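Local coordinates for oxidoreductase (Methanosarcina mazei, PDB 3KA7), which binds flavin-adenine dinucleotide and probably acts as a flavin-dependent oxidoreductase of the flavin-containing amine oxidase family, at residues 52-57 and 159-164; 140-145 and 150-155; 375-380 and 406-411. All blocks are in the same frame, centred on the assembly; numbering follows the deposited sequence.

Interaction 1. Residues 52-57 and 159-164. With FAD (flavin-adenine dinucleotide), chain B.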
# COMPACT_ATOMS: atom_id res chain seq x y z
N GLY A 52 1.73 -4.50 -8.53
CA GLY A 52 2.24 -3.98 -7.27
C GLY A 52 1.60 -4.71 -6.11
O GLY A 52 2.14 -5.72 -5.64
N ALA A 53 0.45 -4.21 -5.68
CA ALA A 53 -0.23 -4.69 -4.47
C ALA A 53 -0.49 -6.20 -4.45
O ALA A 53 -0.73 -6.83 -5.49
CB ALA A 53 -1.54 -3.93 -4.29
N PHE A 54 -0.45 -6.78 -3.26
CA PHE A 54 -0.51 -8.22 -3.10
C PHE A 54 -1.96 -8.71 -3.11
O PHE A 54 -2.32 -9.60 -2.35
CB PHE A 54 0.15 -8.62 -1.77
CG PHE A 54 1.67 -8.69 -1.81
CD1 PHE A 54 2.32 -9.83 -1.36
CD2 PHE A 54 2.43 -7.63 -2.26
CE1 PHE A 54 3.72 -9.90 -1.36
CE2 PHE A 54 3.83 -7.70 -2.25
CZ PHE A 54 4.46 -8.83 -1.82
N HIS A 55 -2.80 -8.13 -3.97
CA HIS A 55 -4.20 -8.61 -4.08
C HIS A 55 -4.93 -8.62 -2.74
O HIS A 55 -5.75 -9.50 -2.46
CB HIS A 55 -4.23 -10.02 -4.68
CG HIS A 55 -3.87 -10.05 -6.14
ND1 HIS A 55 -3.08 -11.05 -6.69
CD2 HIS A 55 -4.19 -9.22 -7.16
CE1 HIS A 55 -2.95 -10.82 -7.99
NE2 HIS A 55 -3.60 -9.72 -8.29
N MSE A 56 -4.65 -7.62 -1.90
CA MSE A 56 -5.16 -7.61 -0.54
C MSE A 56 -5.44 -6.19 -0.08
O MSE A 56 -4.68 -5.26 -0.41
CB MSE A 56 -4.13 -8.30 0.37
CG MSE A 56 -4.57 -8.50 1.80
SE MSE A 56 -3.27 -9.57 2.76
CE MSE A 56 -4.14 -11.30 2.48
N LEU A 57 -6.55 -6.01 0.65
CA LEU A 57 -6.89 -4.73 1.29
C LEU A 57 -6.54 -4.81 2.78
O LEU A 57 -6.92 -5.77 3.46
CB LEU A 57 -8.39 -4.43 1.15
CG LEU A 57 -8.97 -4.31 -0.26
CD1 LEU A 57 -10.45 -3.89 -0.21
CD2 LEU A 57 -8.17 -3.35 -1.10
N CYS A 159 5.99 -3.81 10.36
CA CYS A 159 6.28 -2.55 9.65
C CYS A 159 6.81 -2.78 8.23
O CYS A 159 6.49 -2.01 7.30
CB CYS A 159 7.28 -1.72 10.44
SG CYS A 159 6.60 -0.95 11.94
N GLY A 160 7.62 -3.81 8.07
CA GLY A 160 8.15 -4.18 6.76
C GLY A 160 7.06 -4.64 5.81
O GLY A 160 6.97 -4.16 4.68
N TRP A 161 6.21 -5.57 6.26
CA TRP A 161 5.09 -6.04 5.46
C TRP A 161 4.05 -4.95 5.16
O TRP A 161 3.71 -4.71 4.00
CB TRP A 161 4.39 -7.22 6.14
CG TRP A 161 3.12 -7.60 5.45
CD1 TRP A 161 1.86 -7.17 5.76
CD2 TRP A 161 2.99 -8.43 4.31
NE1 TRP A 161 0.95 -7.71 4.88
CE2 TRP A 161 1.62 -8.49 3.98
CE3 TRP A 161 3.90 -9.16 3.53
CZ2 TRP A 161 1.14 -9.24 2.91
CZ3 TRP A 161 3.42 -9.90 2.46
CH2 TRP A 161 2.05 -9.93 2.16
N ALA A 162 3.56 -4.30 6.22
CA ALA A 162 2.43 -3.37 6.10
C ALA A 162 2.81 -2.04 5.45
O ALA A 162 2.02 -1.49 4.68
CB ALA A 162 1.82 -3.11 7.46
N LEU A 163 4.00 -1.54 5.76
CA LEU A 163 4.40 -0.17 5.41
C LEU A 163 5.68 -0.08 4.56
O LEU A 163 6.02 0.99 4.05
CB LEU A 163 4.63 0.66 6.68
CG LEU A 163 3.54 0.63 7.75
CD1 LEU A 163 3.97 1.48 8.96
CD2 LEU A 163 2.24 1.12 7.19
N SER A 164 6.37 -1.20 4.41
CA SER A 164 7.69 -1.23 3.77
C SER A 164 8.65 -0.24 4.46
O SER A 164 9.34 0.56 3.80
CB SER A 164 7.59 -0.99 2.25
OG SER A 164 8.51 -1.84 1.56
PA FAD B . -0.49 4.74 -9.02
O1A FAD B . 0.84 5.38 -8.70
O2A FAD B . -0.56 3.24 -8.89
O5B FAD B . -0.92 5.15 -10.51
C5B FAD B . -0.41 6.34 -11.09
C4B FAD B . -0.82 6.25 -12.56
O4B FAD B . -0.47 7.41 -13.27
C3B FAD B . -0.13 5.06 -13.25
O3B FAD B . -1.10 4.21 -13.85
C2B FAD B . 0.76 5.73 -14.30
O2B FAD B . 0.91 4.95 -15.47
C1B FAD B . 0.05 7.05 -14.55
N9A FAD B . 0.91 8.15 -15.01
C8A FAD B . 2.16 8.52 -14.57
N7A FAD B . 2.53 9.64 -15.25
C5A FAD B . 1.52 9.97 -16.10
C6A FAD B . 1.36 10.98 -17.03
N6A FAD B . 2.27 11.95 -17.13
N1A FAD B . 0.20 11.05 -17.77
C2A FAD B . -0.81 10.12 -17.59
N3A FAD B . -0.65 9.10 -16.67
C4A FAD B . 0.50 9.04 -15.95
N1 FAD B . -1.40 -1.68 -1.09
C2 FAD B . -2.39 -2.35 -0.38
O2 FAD B . -3.38 -1.73 0.03
N3 FAD B . -2.24 -3.71 -0.13
C4 FAD B . -1.12 -4.39 -0.57
O4 FAD B . -0.98 -5.59 -0.35
C4X FAD B . -0.13 -3.72 -1.27
N5 FAD B . 1.01 -4.39 -1.70
C5X FAD B . 1.98 -3.71 -2.41
C6 FAD B . 3.12 -4.38 -2.86
C7 FAD B . 4.09 -3.70 -3.59
C7M FAD B . 5.31 -4.45 -4.06
C8 FAD B . 3.91 -2.35 -3.86
C8M FAD B . 4.94 -1.58 -4.63
C9 FAD B . 2.78 -1.67 -3.40
C9A FAD B . 1.81 -2.36 -2.68
N10 FAD B . 0.68 -1.69 -2.22
C10 FAD B . -0.29 -2.36 -1.53
C1' FAD B . 0.52 -0.22 -2.42
C2' FAD B . -0.42 0.02 -3.61
O2' FAD B . -0.03 -0.82 -4.69
C3' FAD B . -0.34 1.49 -4.01
O3' FAD B . -0.43 2.30 -2.85
C4' FAD B . -1.41 1.96 -4.99
O4' FAD B . -1.55 1.09 -6.09
C5' FAD B . -0.96 3.32 -5.52
O5' FAD B . -2.05 3.90 -6.17
P FAD B . -2.00 5.43 -6.62
O1P FAD B . -3.38 6.02 -6.47
O2P FAD B . -0.90 6.19 -5.92
O3P FAD B . -1.69 5.43 -8.20
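Phe54 and Trp161 mark the closest backbone approach, and even there their CA atoms are 10.5 Å apart, so side chains alone bridge the two segments. Residues 52-57 form an irregular loop that passes along the flavin, whereas 159-164 lies toward the C-terminal end of helix 149-163, and Ser164 has left helical geometry with a positive phi.

The bridge is aromatic. Trp161 turns the edge of its six-membered ring toward the face of the Phe54 ring in a T-shaped pair, with centroids 5.1 Å apart and planes at 75°. Atom CH2 leads this edge and comes within 3.5 Å of Phe54 CD1. The indole gets there because its CG stands anti to the backbone N (chi1 171°), which carries the ring out from the helix. Selenomethionine Met56 adds a looser touch, its SE lying near the indole plane, 4.4 Å from Trp161 CZ2.

On its other flank the Phe54 ring meets the cofactor edge-on, with CD2 3.4 Å from FAD C6. Replacing Phe54 by alanine removes the ring and is likely to leave the Trp161 edge without an aromatic face and to open a gap beside FAD C6. The loop backbone reads the flavin pyrimidine: Phe54 N donates to FAD O4 (3.2 Å, 153°), and FAD N3 gives a weak bond to Met56 O. Ala53 CB sits over one flavin face, 3.3 Å from FAD C4X. Backbone recognition of N3 and O4, together with the Phe54 ring at C6, makes this the isoalloxazine end of the FAD site.

Interaction 2. Residues 140-145 and 150-155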
# COMPACT_ATOMS: atom_id res chain seq x y z
N ALA A 140 11.81 2.83 19.29
CA ALA A 140 12.26 3.52 20.49
C ALA A 140 11.22 3.38 21.58
O ALA A 140 11.57 3.12 22.73
CB ALA A 140 12.53 4.99 20.20
N TRP A 141 9.94 3.55 21.24
CA TRP A 141 8.87 3.39 22.24
C TRP A 141 8.80 1.96 22.80
O TRP A 141 8.75 1.76 24.02
CB TRP A 141 7.51 3.84 21.69
CG TRP A 141 6.44 3.67 22.70
CD1 TRP A 141 6.12 4.53 23.72
CD2 TRP A 141 5.56 2.55 22.83
NE1 TRP A 141 5.09 4.01 24.47
CE2 TRP A 141 4.73 2.80 23.94
CE3 TRP A 141 5.38 1.38 22.10
CZ2 TRP A 141 3.74 1.90 24.35
CZ3 TRP A 141 4.40 0.48 22.51
CH2 TRP A 141 3.59 0.76 23.63
N ILE A 142 8.82 0.96 21.93
CA ILE A 142 8.76 -0.41 22.40
C ILE A 142 9.88 -0.65 23.41
O ILE A 142 9.64 -1.19 24.49
CB ILE A 142 8.92 -1.42 21.24
CG1 ILE A 142 7.68 -1.38 20.35
CG2 ILE A 142 9.13 -2.83 21.81
CD1 ILE A 142 7.84 -2.16 19.04
N LYS A 143 11.09 -0.23 23.05
CA LYS A 143 12.27 -0.44 23.89
C LYS A 143 12.13 0.21 25.27
O LYS A 143 12.69 -0.28 26.26
CB LYS A 143 13.53 0.06 23.18
CG LYS A 143 14.00 -0.83 22.03
CD LYS A 143 15.35 -0.40 21.50
CE LYS A 143 15.79 -1.30 20.35
NZ LYS A 143 17.21 -1.04 19.98
N SER A 144 11.39 1.31 25.32
CA SER A 144 11.16 2.01 26.58
C SER A 144 10.19 1.22 27.47
O SER A 144 10.12 1.45 28.69
CB SER A 144 10.64 3.43 26.33
OG SER A 144 9.27 3.42 25.92
N GLN A 145 9.45 0.28 26.87
CA GLN A 145 8.40 -0.46 27.57
C GLN A 145 8.80 -1.89 27.97
O GLN A 145 8.51 -2.34 29.09
CB GLN A 145 7.13 -0.53 26.71
CG GLN A 145 6.52 0.84 26.43
CD GLN A 145 6.28 1.58 27.71
OE1 GLN A 145 5.50 1.13 28.56
NE2 GLN A 145 6.94 2.72 27.88
N TRP A 150 12.03 -9.90 21.11
CA TRP A 150 10.88 -10.42 20.35
C TRP A 150 9.98 -9.30 19.82
O TRP A 150 9.56 -9.32 18.66
CB TRP A 150 10.05 -11.39 21.20
CG TRP A 150 8.59 -11.57 20.78
CD1 TRP A 150 7.47 -11.37 21.55
CD2 TRP A 150 8.10 -12.00 19.49
NE1 TRP A 150 6.33 -11.64 20.83
CE2 TRP A 150 6.69 -12.04 19.57
CE3 TRP A 150 8.72 -12.35 18.29
CZ2 TRP A 150 5.89 -12.40 18.48
CZ3 TRP A 150 7.92 -12.73 17.21
CH2 TRP A 150 6.52 -12.75 17.32
N LEU A 151 9.68 -8.32 20.66
CA LEU A 151 8.78 -7.28 20.21
C LEU A 151 9.38 -6.45 19.07
O LEU A 151 8.63 -5.97 18.21
CB LEU A 151 8.32 -6.38 21.36
CG LEU A 151 7.46 -7.05 22.43
CD1 LEU A 151 6.95 -5.96 23.40
CD2 LEU A 151 6.31 -7.83 21.79
N ILE A 152 10.70 -6.26 19.06
CA ILE A 152 11.35 -5.51 17.97
C ILE A 152 11.36 -6.32 16.67
O ILE A 152 11.07 -5.79 15.60
CB ILE A 152 12.78 -5.04 18.32
CG1 ILE A 152 12.73 -4.09 19.54
CG2 ILE A 152 13.40 -4.30 17.15
CD1 ILE A 152 11.77 -2.93 19.35
N LYS A 153 11.66 -7.62 16.77
CA LYS A 153 11.58 -8.48 15.58
C LYS A 153 10.16 -8.48 15.02
O LYS A 153 9.96 -8.38 13.80
CB LYS A 153 11.98 -9.92 15.93
CG LYS A 153 13.33 -10.03 16.60
CD LYS A 153 14.42 -9.53 15.69
CE LYS A 153 14.81 -10.59 14.69
NZ LYS A 153 16.03 -10.18 13.93
N PHE A 154 9.18 -8.62 15.90
CA PHE A 154 7.77 -8.65 15.51
C PHE A 154 7.39 -7.32 14.88
O PHE A 154 6.81 -7.29 13.80
CB PHE A 154 6.90 -8.96 16.73
CG PHE A 154 5.42 -8.89 16.47
CD1 PHE A 154 4.84 -9.73 15.55
CD2 PHE A 154 4.62 -7.99 17.15
CE1 PHE A 154 3.48 -9.67 15.29
CE2 PHE A 154 3.27 -7.92 16.91
CZ PHE A 154 2.69 -8.77 15.97
N ALA A 155 7.75 -6.22 15.54
CA ALA A 155 7.46 -4.88 15.01
C ALA A 155 8.09 -4.65 13.64
O ALA A 155 7.45 -4.10 12.74
CB ALA A 155 7.91 -3.81 15.98
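Trp141 and Trp150 stand on the two helices whose seam is filled by Ile142, Leu151, Ile152 and Ala155, and each indole packs on its own helix. One face of Trp141 carries Gln145 CG, 3.6 Å above the ring plane and displaced toward the rim; Phe176 meets Trp141 edge-to-face from helix 172-185. Over one face of Trp150 lies Phe154 CB, again near the rim, while Trp150 NE1 is hydrogen-bonded to Phe109 O and the Phe154 ring stacks with that of Phe109.

The Gln145 side chain that covers Trp141 is held at its amide. NE2 donates almost straight to Ser144 OG (3.1 Å, 164°), with the acceptor close to the amide plane, and Ser144 OG in turn donates to Trp141 O (2.6 Å), in the carbonyl plane and on a lone pair. This chain of bonds ties the Gln145 amide back to the backbone of the same helix.

The two helices form an alpha-alpha hairpin, joined by a very short turn. Their axes run nearly antiparallel, at 158°, and approach to 9.9 Å.

No hydrogen bond crosses between them; the contact is aliphatic and centred on Ile142, whose branches divide the work. Its CG2 touches Leu151 CB at 3.7 Å and Ile152 CD1 at 3.6 Å. With CG1 anti to the carbonyl carbon (chi1 -69°), the other branch sends CD1 against Ala155 CB, a tight 3.5 Å. The Ile142 and Ile152 side chains lie alongside each other, pointing opposite ways. At the exposed margin the extended Lys143 runs across the Ile152 side chain, its CG bordering the apolar seam 4.1 Å from Ile152 CD1.

Interaction 3. Residues 375-380 and 406-411. With FAD (flavin-adenine dinucleotide), chain B.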
# COMPACT_ATOMS: atom_id res chain seq x y z
N PRO A 375 7.43 3.06 -6.84
CA PRO A 375 7.83 2.55 -5.53
C PRO A 375 6.74 1.73 -4.86
O PRO A 375 5.70 1.47 -5.46
CB PRO A 375 8.01 3.83 -4.72
CG PRO A 375 6.90 4.72 -5.27
CD PRO A 375 6.77 4.38 -6.73
N VAL A 376 6.99 1.33 -3.62
CA VAL A 376 5.91 0.80 -2.80
C VAL A 376 4.91 1.91 -2.48
O VAL A 376 3.74 1.78 -2.79
CB VAL A 376 6.40 0.11 -1.54
CG1 VAL A 376 5.21 -0.28 -0.68
CG2 VAL A 376 7.23 -1.13 -1.91
N ASN A 377 5.38 3.01 -1.85
CA ASN A 377 4.57 4.24 -1.69
C ASN A 377 5.40 5.44 -2.14
O ASN A 377 6.59 5.45 -1.91
CB ASN A 377 4.22 4.50 -0.22
CG ASN A 377 3.14 3.58 0.32
OD1 ASN A 377 2.41 2.91 -0.44
ND2 ASN A 377 3.03 3.54 1.63
N ARG A 378 4.77 6.44 -2.75
CA ARG A 378 5.50 7.65 -3.16
C ARG A 378 5.95 8.51 -1.98
O ARG A 378 6.92 9.27 -2.08
CB ARG A 378 4.65 8.45 -4.16
CG ARG A 378 4.41 7.67 -5.44
CD ARG A 378 4.03 8.58 -6.62
NE ARG A 378 4.18 7.86 -7.88
CZ ARG A 378 3.24 7.08 -8.35
NH1 ARG A 378 2.14 6.97 -7.63
NH2 ARG A 378 3.38 6.40 -9.49
N ALA A 379 5.23 8.40 -0.87
CA ALA A 379 5.62 9.05 0.38
C ALA A 379 5.57 7.99 1.48
O ALA A 379 4.56 7.29 1.63
CB ALA A 379 4.66 10.17 0.72
N ALA A 380 6.65 7.89 2.24
CA ALA A 380 6.75 6.86 3.27
C ALA A 380 5.64 7.02 4.27
O ALA A 380 5.31 8.14 4.67
CB ALA A 380 8.08 6.93 3.97
N GLY A 406 -3.99 5.53 7.66
CA GLY A 406 -4.43 4.42 6.80
C GLY A 406 -3.27 3.64 6.20
O GLY A 406 -2.34 4.24 5.65
N ILE A 407 -3.29 2.32 6.33
CA ILE A 407 -2.26 1.47 5.72
C ILE A 407 -2.50 1.46 4.21
O ILE A 407 -3.61 1.15 3.76
CB ILE A 407 -2.37 0.02 6.23
CG1 ILE A 407 -2.09 -0.07 7.73
CG2 ILE A 407 -1.42 -0.90 5.49
CD1 ILE A 407 -2.24 -1.50 8.29
N GLU A 408 -1.48 1.81 3.42
CA GLU A 408 -1.50 1.57 1.97
C GLU A 408 -2.76 2.10 1.29
O GLU A 408 -3.06 3.28 1.41
CB GLU A 408 -1.30 0.07 1.68
CG GLU A 408 -0.05 -0.57 2.32
CD GLU A 408 1.26 -0.12 1.69
OE1 GLU A 408 1.23 0.52 0.61
OE2 GLU A 408 2.33 -0.42 2.26
N VAL A 409 -3.51 1.26 0.58
CA VAL A 409 -4.69 1.79 -0.14
C VAL A 409 -5.82 2.34 0.74
O VAL A 409 -6.64 3.12 0.27
CB VAL A 409 -5.26 0.83 -1.22
CG1 VAL A 409 -4.16 0.49 -2.24
CG2 VAL A 409 -5.85 -0.42 -0.60
N GLU A 410 -5.85 1.96 2.01
CA GLU A 410 -6.81 2.57 2.93
C GLU A 410 -6.44 4.05 3.09
O GLU A 410 -7.31 4.93 3.09
CB GLU A 410 -6.82 1.84 4.28
CG GLU A 410 -6.97 0.31 4.19
CD GLU A 410 -8.31 -0.16 3.63
OE1 GLU A 410 -9.19 0.69 3.33
OE2 GLU A 410 -8.48 -1.39 3.50
N GLY A 411 -5.14 4.33 3.20
CA GLY A 411 -4.67 5.70 3.20
C GLY A 411 -4.97 6.42 1.90
O GLY A 411 -5.31 7.59 1.90
PA FAD B . -0.49 4.74 -9.02
O1A FAD B . 0.84 5.38 -8.70
O2A FAD B . -0.56 3.24 -8.89
O5B FAD B . -0.92 5.15 -10.51
C5B FAD B . -0.41 6.34 -11.09
C4B FAD B . -0.82 6.25 -12.56
O4B FAD B . -0.47 7.41 -13.27
C3B FAD B . -0.13 5.06 -13.25
O3B FAD B . -1.10 4.21 -13.85
C2B FAD B . 0.76 5.73 -14.30
O2B FAD B . 0.91 4.95 -15.47
C1B FAD B . 0.05 7.05 -14.55
N9A FAD B . 0.91 8.15 -15.01
C8A FAD B . 2.16 8.52 -14.57
N7A FAD B . 2.53 9.64 -15.25
C5A FAD B . 1.52 9.97 -16.10
C6A FAD B . 1.36 10.98 -17.03
N6A FAD B . 2.27 11.95 -17.13
N1A FAD B . 0.20 11.05 -17.77
C2A FAD B . -0.81 10.12 -17.59
N3A FAD B . -0.65 9.10 -16.67
C4A FAD B . 0.50 9.04 -15.95
N1 FAD B . -1.40 -1.68 -1.09
C2 FAD B . -2.39 -2.35 -0.38
O2 FAD B . -3.38 -1.73 0.03
N3 FAD B . -2.24 -3.71 -0.13
C4 FAD B . -1.12 -4.39 -0.57
O4 FAD B . -0.98 -5.59 -0.35
C4X FAD B . -0.13 -3.72 -1.27
N5 FAD B . 1.01 -4.39 -1.70
C5X FAD B . 1.98 -3.71 -2.41
C6 FAD B . 3.12 -4.38 -2.86
C7 FAD B . 4.09 -3.70 -3.59
C7M FAD B . 5.31 -4.45 -4.06
C8 FAD B . 3.91 -2.35 -3.86
C8M FAD B . 4.94 -1.58 -4.63
C9 FAD B . 2.78 -1.67 -3.40
C9A FAD B . 1.81 -2.36 -2.68
N10 FAD B . 0.68 -1.69 -2.22
C10 FAD B . -0.29 -2.36 -1.53
C1' FAD B . 0.52 -0.22 -2.42
C2' FAD B . -0.42 0.02 -3.61
O2' FAD B . -0.03 -0.82 -4.69
C3' FAD B . -0.34 1.49 -4.01
O3' FAD B . -0.43 2.30 -2.85
C4' FAD B . -1.41 1.96 -4.99
O4' FAD B . -1.55 1.09 -6.09
C5' FAD B . -0.96 3.32 -5.52
O5' FAD B . -2.05 3.90 -6.17
P FAD B . -2.00 5.43 -6.62
O1P FAD B . -3.38 6.02 -6.47
O2P FAD B . -0.90 6.19 -5.92
O3P FAD B . -1.69 5.43 -8.20
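The FAD pocket is where these two segments meet: Val376 and Glu408 line one flavin face, with Asn377 beside the ribityl chain. The Asn377 amide and the Glu408 carboxylate cross obliquely, their planes 49° apart, with Glu408 OE1 turned to the amide. Glu408 is bent at chi2 (-71°), which folds its carboxylate back along the cofactor: OE1 lies 3.2 Å from FAD C1', and CB is 3.3 Å from FAD N1. Val376 CG1 lies 4.1 Å from Glu408 OE2. In the same valine CG1 lies over the dimethylbenzene ring at C9 and C8, and CG2 packs on FAD C8M, 3.6 Å away.

Helix 408-421 begins at the flavin pyrimidine, an arrangement familiar from this family of flavoproteins, where the helix amino end faces the N1 and O2 side. Val409 N donates to FAD O2 (3.0 Å, 160°), although O2 is placed less surely in the model. The positive partial charge of the helix end would be expected to stabilise negative charge there.

One residue beyond Asn377, Arg378 reaches the pyrophosphate on an extended chain. Its guanidinium meets FAD O1A edge-on through NH1, at a modelled distance too short to weigh, and through NH2 in a weak bond of 2.8 Å. Asp399 OD1 accepts from Arg378 N, and Arg38, also FAD-binding, brings NH2 close to Arg378 NH1 and bonds Pro375 O through NH1.

Interactions 1 and 3 lie near the centre of the chain, 9 Å apart between centres, and both belong to the FAD site: in the first, loop 52-57 lines the flavin and mixes aromatic packing with backbone bonds; the second combines polar and charged side chains with valine packing and a backbone bond. They also touch directly, Glu408 OE2 lying 2.7 Å from Ala162 O and Leu57 CD2 packing on Val409 CG2. Interaction 2 is peripheral, about 23 Å from the chain centre, and aliphatic, with a buried middle and an exposed margin. It nevertheless shares helix 149-163 with interaction 1: residues 150-155 pair with the preceding helix, while 159-164 packs on the loop that carries the flavin.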